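Long-range contact in hydroxyethylphosphonate dioxygenase (Streptomyces albus, PDB 6B9R), which probably uses non-haem iron and dioxygen to convert 2-hydroxyethylphosphonate, its bound substrate, into hydroxymethylphosphonate: residues 122-136 with 193-207. Sequence-based numbering, arbitrary orientation.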
loop_
_atom_site.group_PDB
_atom_site.type_symbol
_atom_site.label_atom_id
_atom_site.label_comp_id
_atom_site.label_asym_id
_atom_site.label_seq_id
_atom_site.Cartn_x
_atom_site.Cartn_y
_atom_site.Cartn_z
ATOM N N TYR A 122 -10.613 10.708 0.015
ATOM C CA TYR A 122 -10.912 12.138 -0.038
ATOM C C TYR A 122 -11.608 12.576 1.236
ATOM O O TYR A 122 -12.500 11.884 1.740
ATOM C CB TYR A 122 -11.845 12.489 -1.190
ATOM C CG TYR A 122 -11.328 12.294 -2.577
ATOM C CD1 TYR A 122 -10.405 13.179 -3.134
ATOM C CD2 TYR A 122 -11.822 11.265 -3.368
ATOM C CE1 TYR A 122 -9.950 12.999 -4.429
ATOM C CE2 TYR A 122 -11.388 11.091 -4.656
ATOM C CZ TYR A 122 -10.453 11.956 -5.186
ATOM O OH TYR A 122 -10.030 11.763 -6.483
ATOM N N ARG A 123 -11.214 13.746 1.736
ATOM C CA ARG A 123 -11.989 14.501 2.724
ATOM C C ARG A 123 -12.113 15.923 2.192
ATOM O O ARG A 123 -11.391 16.833 2.629
ATOM C CB ARG A 123 -11.339 14.458 4.106
ATOM C CG ARG A 123 -11.366 13.051 4.748
ATOM C CD ARG A 123 -12.771 12.671 5.180
ATOM N NE ARG A 123 -12.812 11.358 5.850
ATOM C CZ ARG A 123 -12.917 10.201 5.207
ATOM N NH1 ARG A 123 -12.989 10.182 3.890
ATOM N NH2 ARG A 123 -12.962 9.061 5.885
ATOM N N PRO A 124 -13.016 16.150 1.230
ATOM C CA PRO A 124 -13.043 17.437 0.523
ATOM C C PRO A 124 -14.080 18.386 1.087
ATOM O O PRO A 124 -15.283 18.103 1.048
ATOM C CB PRO A 124 -13.392 17.024 -0.906
ATOM C CG PRO A 124 -14.324 15.832 -0.707
ATOM C CD PRO A 124 -13.902 15.169 0.589
ATOM N N GLU A 125 -13.636 19.529 1.599
ATOM C CA GLU A 125 -14.530 20.477 2.240
ATOM C C GLU A 125 -14.518 21.784 1.462
ATOM O O GLU A 125 -13.454 22.269 1.065
ATOM C CB GLU A 125 -14.132 20.724 3.708
ATOM C CG GLU A 125 -14.115 19.465 4.574
ATOM C CD GLU A 125 -15.497 19.059 5.057
ATOM O OE1 GLU A 125 -16.102 19.822 5.833
ATOM O OE2 GLU A 125 -15.974 17.973 4.655
ATOM N N TRP A 126 -15.713 22.303 1.197
ATOM C CA TRP A 126 -15.909 23.705 0.873
ATOM C C TRP A 126 -15.779 24.493 2.167
ATOM O O TRP A 126 -16.377 24.117 3.179
ATOM C CB TRP A 126 -17.296 23.874 0.250
ATOM C CG TRP A 126 -17.761 25.269 -0.068
ATOM C CD1 TRP A 126 -17.769 25.868 -1.298
ATOM C CD2 TRP A 126 -18.334 26.222 0.846
ATOM N NE1 TRP A 126 -18.294 27.138 -1.200
ATOM C CE2 TRP A 126 -18.647 27.379 0.102
ATOM C CE3 TRP A 126 -18.595 26.213 2.223
ATOM C CZ2 TRP A 126 -19.212 28.516 0.687
ATOM C CZ3 TRP A 126 -19.164 27.344 2.806
ATOM C CH2 TRP A 126 -19.466 28.475 2.036
ATOM N N ILE A 127 -14.977 25.563 2.166
ATOM C CA ILE A 127 -14.748 26.314 3.398
ATOM C C ILE A 127 -14.709 27.801 3.071
ATOM O O ILE A 127 -13.852 28.249 2.303
ATOM C CB ILE A 127 -13.453 25.901 4.123
ATOM C CG1 ILE A 127 -13.389 24.374 4.313
ATOM C CG2 ILE A 127 -13.372 26.627 5.466
ATOM C CD1 ILE A 127 -12.085 23.877 4.886
ATOM N N SER A 128 -15.625 28.570 3.655
ATOM C CA SER A 128 -15.621 30.011 3.451
ATOM C C SER A 128 -14.788 30.681 4.531
ATOM O O SER A 128 -14.866 30.323 5.708
ATOM C CB SER A 128 -17.037 30.583 3.456
ATOM O OG SER A 128 -17.599 30.505 4.744
ATOM N N MET A 129 -13.992 31.665 4.124
ATOM C CA MET A 129 -13.220 32.449 5.075
ATOM C C MET A 129 -14.131 33.485 5.715
ATOM O O MET A 129 -14.667 34.357 5.022
ATOM C CB MET A 129 -12.041 33.116 4.376
ATOM C CG MET A 129 -10.847 32.202 4.144
ATOM S SD MET A 129 -11.148 30.914 2.911
ATOM C CE MET A 129 -11.372 29.467 3.954
ATOM N N LEU A 130 -14.321 33.389 7.031
ATOM C CA LEU A 130 -15.168 34.337 7.742
ATOM C C LEU A 130 -14.378 35.418 8.467
ATOM O O LEU A 130 -14.988 36.348 9.004
ATOM C CB LEU A 130 -16.060 33.604 8.753
ATOM C CG LEU A 130 -16.869 32.421 8.228
ATOM C CD1 LEU A 130 -17.647 31.747 9.371
ATOM C CD2 LEU A 130 -17.791 32.862 7.099
ATOM N N ARG A 131 -13.052 35.308 8.518
ATOM C CA ARG A 131 -12.207 36.296 9.176
ATOM C C ARG A 131 -11.604 37.196 8.104
ATOM O O ARG A 131 -10.957 36.708 7.170
ATOM C CB ARG A 131 -11.113 35.624 10.009
ATOM C CG ARG A 131 -10.176 36.585 10.737
ATOM C CD ARG A 131 -10.916 37.469 11.745
ATOM N NE ARG A 131 -11.738 36.707 12.691
ATOM C CZ ARG A 131 -11.269 36.101 13.780
ATOM N NH1 ARG A 131 -9.974 36.148 14.068
ATOM N NH2 ARG A 131 -12.097 35.436 14.582
ATOM N N VAL A 132 -11.801 38.503 8.251
ATOM C CA VAL A 132 -11.359 39.498 7.278
ATOM C C VAL A 132 -10.153 40.235 7.842
ATOM O O VAL A 132 -10.197 40.729 8.975
ATOM C CB VAL A 132 -12.489 40.486 6.944
ATOM C CG1 VAL A 132 -11.948 41.663 6.145
ATOM C CG2 VAL A 132 -13.599 39.781 6.179
ATOM N N VAL A 133 -9.079 40.313 7.057
ATOM C CA VAL A 133 -7.872 41.008 7.474
ATOM C C VAL A 133 -7.670 42.233 6.585
ATOM O O VAL A 133 -8.209 42.336 5.477
ATOM C CB VAL A 133 -6.624 40.109 7.430
ATOM C CG1 VAL A 133 -6.746 38.955 8.436
ATOM C CG2 VAL A 133 -6.386 39.615 6.001
ATOM N N GLU A 134 -6.855 43.159 7.079
ATOM C CA GLU A 134 -6.550 44.388 6.363
ATOM C C GLU A 134 -5.100 44.473 5.906
ATOM O O GLU A 134 -4.701 45.498 5.337
ATOM C CB GLU A 134 -6.897 45.604 7.233
ATOM C CG GLU A 134 -8.384 45.739 7.508
ATOM C CD GLU A 134 -8.737 47.024 8.223
ATOM O OE1 GLU A 134 -7.980 47.438 9.130
ATOM O OE2 GLU A 134 -9.774 47.624 7.872
ATOM N N ASP A 135 -4.299 43.439 6.146
ATOM C CA ASP A 135 -2.942 43.377 5.624
ATOM C C ASP A 135 -2.613 41.925 5.316
ATOM O O ASP A 135 -3.398 41.016 5.600
ATOM C CB ASP A 135 -1.916 43.985 6.595
ATOM C CG ASP A 135 -1.905 43.307 7.959
ATOM O OD1 ASP A 135 -1.899 42.053 8.035
ATOM O OD2 ASP A 135 -1.883 44.042 8.972
ATOM N N ASP A 136 -1.433 41.710 4.742
ATOM C CA ASP A 136 -0.938 40.373 4.445
ATOM C C ASP A 136 0.220 39.991 5.361
ATOM O O ASP A 136 1.142 39.290 4.948
ATOM C CB ASP A 136 -0.542 40.272 2.976
ATOM C CG ASP A 136 -1.624 40.815 2.049
ATOM O OD1 ASP A 136 -2.816 40.721 2.410
ATOM O OD2 ASP A 136 -1.287 41.355 0.973
ATOM N N THR A 193 -7.620 33.552 5.523
ATOM C CA THR A 193 -8.452 34.713 5.808
ATOM C C THR A 193 -8.926 35.321 4.492
ATOM O O THR A 193 -8.450 34.963 3.412
ATOM C CB THR A 193 -7.692 35.778 6.613
ATOM O OG1 THR A 193 -6.602 36.264 5.824
ATOM C CG2 THR A 193 -7.147 35.205 7.922
ATOM N N ALA A 194 -9.863 36.267 4.585
ATOM C CA ALA A 194 -10.320 37.036 3.432
ATOM C C ALA A 194 -9.715 38.432 3.485
ATOM O O ALA A 194 -9.707 39.066 4.545
ATOM C CB ALA A 194 -11.849 37.138 3.393
ATOM N N ARG A 195 -9.220 38.912 2.342
ATOM C CA ARG A 195 -8.722 40.281 2.255
ATOM C C ARG A 195 -9.839 41.304 2.152
ATOM O O ARG A 195 -9.570 42.504 2.264
ATOM C CB ARG A 195 -7.788 40.442 1.048
ATOM C CG ARG A 195 -6.444 39.768 1.228
ATOM C CD ARG A 195 -5.431 40.203 0.174
ATOM N NE ARG A 195 -5.896 39.986 -1.194
ATOM C CZ ARG A 195 -5.940 38.798 -1.795
ATOM N NH1 ARG A 195 -6.370 38.705 -3.047
ATOM N NH2 ARG A 195 -5.574 37.694 -1.138
ATOM N N SER A 196 -11.072 40.870 1.929
ATOM C CA SER A 196 -12.176 41.795 1.757
ATOM C C SER A 196 -13.448 41.152 2.278
ATOM O O SER A 196 -13.612 39.931 2.222
ATOM C CB SER A 196 -12.345 42.200 0.285
ATOM O OG SER A 196 -13.580 42.859 0.079
ATOM N N ALA A 197 -14.345 41.985 2.791
ATOM C CA ALA A 197 -15.673 41.535 3.174
ATOM C C ALA A 197 -16.687 41.690 2.050
ATOM O O ALA A 197 -17.868 41.389 2.252
ATOM C CB ALA A 197 -16.153 42.302 4.410
ATOM N N ASP A 198 -16.250 42.122 0.866
ATOM C CA ASP A 198 -17.164 42.560 -0.181
ATOM C C ASP A 198 -17.456 41.509 -1.242
ATOM O O ASP A 198 -18.500 41.594 -1.897
ATOM C CB ASP A 198 -16.608 43.812 -0.867
ATOM C CG ASP A 198 -16.465 44.975 0.089
ATOM O OD1 ASP A 198 -17.258 45.043 1.055
ATOM O OD2 ASP A 198 -15.562 45.814 -0.121
ATOM N N GLU A 199 -16.577 40.539 -1.445
ATOM C CA GLU A 199 -16.780 39.526 -2.465
ATOM C C GLU A 199 -16.602 38.143 -1.861
ATOM O O GLU A 199 -16.004 37.997 -0.790
ATOM C CB GLU A 199 -15.814 39.724 -3.645
ATOM C CG GLU A 199 -14.408 40.087 -3.253
ATOM C CD GLU A 199 -13.501 40.216 -4.458
ATOM O OE1 GLU A 199 -13.650 39.405 -5.400
ATOM O OE2 GLU A 199 -12.651 41.130 -4.465
ATOM N N PRO A 200 -17.147 37.109 -2.505
ATOM C CA PRO A 200 -16.989 35.751 -1.972
ATOM C C PRO A 200 -15.519 35.385 -1.817
ATOM O O PRO A 200 -14.691 35.669 -2.687
ATOM C CB PRO A 200 -17.681 34.877 -3.025
ATOM C CG PRO A 200 -18.671 35.803 -3.688
ATOM C CD PRO A 200 -18.027 37.143 -3.691
ATOM N N ALA A 201 -15.195 34.757 -0.689
ATOM C CA ALA A 201 -13.827 34.329 -0.403
ATOM C C ALA A 201 -13.909 32.953 0.234
ATOM O O ALA A 201 -14.330 32.835 1.389
ATOM C CB ALA A 201 -13.107 35.318 0.516
ATOM N N TYR A 202 -13.542 31.918 -0.519
ATOM C CA TYR A 202 -13.649 30.560 -0.005
ATOM C C TYR A 202 -12.655 29.667 -0.731
ATOM O O TYR A 202 -11.988 30.085 -1.680
ATOM C CB TYR A 202 -15.081 30.032 -0.126
ATOM C CG TYR A 202 -15.642 29.925 -1.533
ATOM C CD1 TYR A 202 -16.303 30.997 -2.123
ATOM C CD2 TYR A 202 -15.546 28.742 -2.252
ATOM C CE1 TYR A 202 -16.832 30.899 -3.397
ATOM C CE2 TYR A 202 -16.072 28.637 -3.531
ATOM C CZ TYR A 202 -16.712 29.718 -4.098
ATOM O OH TYR A 202 -17.246 29.619 -5.368
ATOM N N ILE A 203 -12.533 28.428 -0.244
ATOM C CA ILE A 203 -11.633 27.449 -0.831
ATOM C C ILE A 203 -12.369 26.128 -0.997
ATOM O O ILE A 203 -13.345 25.834 -0.307
ATOM C CB ILE A 203 -10.355 27.231 0.008
ATOM C CG1 ILE A 203 -10.691 26.605 1.374
ATOM C CG2 ILE A 203 -9.555 28.537 0.149
ATOM C CD1 ILE A 203 -9.480 26.449 2.277
ATOM N N LEU A 204 -11.885 25.339 -1.937
ATOM C CA LEU A 204 -12.167 23.909 -1.979
ATOM C C LEU A 204 -10.916 23.257 -1.414
ATOM O O LEU A 204 -9.889 23.173 -2.093
ATOM C CB LEU A 204 -12.493 23.430 -3.390
ATOM C CG LEU A 204 -13.937 23.637 -3.888
ATOM C CD1 LEU A 204 -14.931 22.791 -3.093
ATOM C CD2 LEU A 204 -14.357 25.101 -3.854
ATOM N N ALA A 205 -10.999 22.855 -0.144
ATOM C CA ALA A 205 -9.909 22.204 0.590
ATOM C C ALA A 205 -10.070 20.700 0.413
ATOM O O ALA A 205 -10.826 20.055 1.146
ATOM C CB ALA A 205 -9.939 22.597 2.067
ATOM N N LEU A 206 -9.382 20.145 -0.584
ATOM C CA LEU A 206 -9.534 18.747 -0.951
ATOM C C LEU A 206 -8.404 17.956 -0.295
ATOM O O LEU A 206 -7.354 17.692 -0.890
ATOM C CB LEU A 206 -9.535 18.600 -2.483
ATOM C CG LEU A 206 -10.426 19.578 -3.276
ATOM C CD1 LEU A 206 -10.460 19.227 -4.769
ATOM C CD2 LEU A 206 -11.841 19.645 -2.707
ATOM N N THR A 207 -8.621 17.581 0.964
ATOM C CA THR A 207 -7.626 16.765 1.644
ATOM C C THR A 207 -7.809 15.291 1.283
ATOM O O THR A 207 -8.899 14.846 0.911
ATOM C CB THR A 207 -7.684 16.947 3.168
ATOM O OG1 THR A 207 -8.892 16.379 3.683
ATOM C CG2 THR A 207 -7.622 18.426 3.557
#
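In the cupin-like antiparallel sheet that supplies the iron ligand Q153, strand 123-129 pairs with strand 202-207 from R123-T207 to S128-Y202, and I127 on one face touches the bound 2-hydroxyethylphosphonate. The hydrogen-bonded pairs E125-A205 and I127-I203 each exchange two backbone bonds, and M129 N to A201 O (3.0 Å) extends the pairing one bond beyond S128-Y202. I127, I203 and A205 share the substrate side, where I127 CD1 rests on A205 CB at 3.8 Å. On the other face, W126 NE1 lies over one face of the Y202 ring, 3.4 Å from Y202 CD2, in an oblique pair with planes at 33°. W126 CG stands anti to the backbone N (chi1 175°), which swings the indole across the Y202 side chain, the two crossing at about a right angle; R112 of strand 106-113 adds a cation-pi contact. M129, bent at chi2 and chi3, lies between strand 193-194 and strand 202-207, its CB and CG against T193 and A194 and its CE 3.9 Å from I203 CG1. Farther along, A194 N donates to R131 O (2.8 Å) and A194 O accepts from V133 N, while V133 CG2 packs on T193 OG1, a hydroxyl bonded to Y164. At the opposite end R123 O takes a weak bond from T207 N and a short one, 2.7 Å, from T207 OG1.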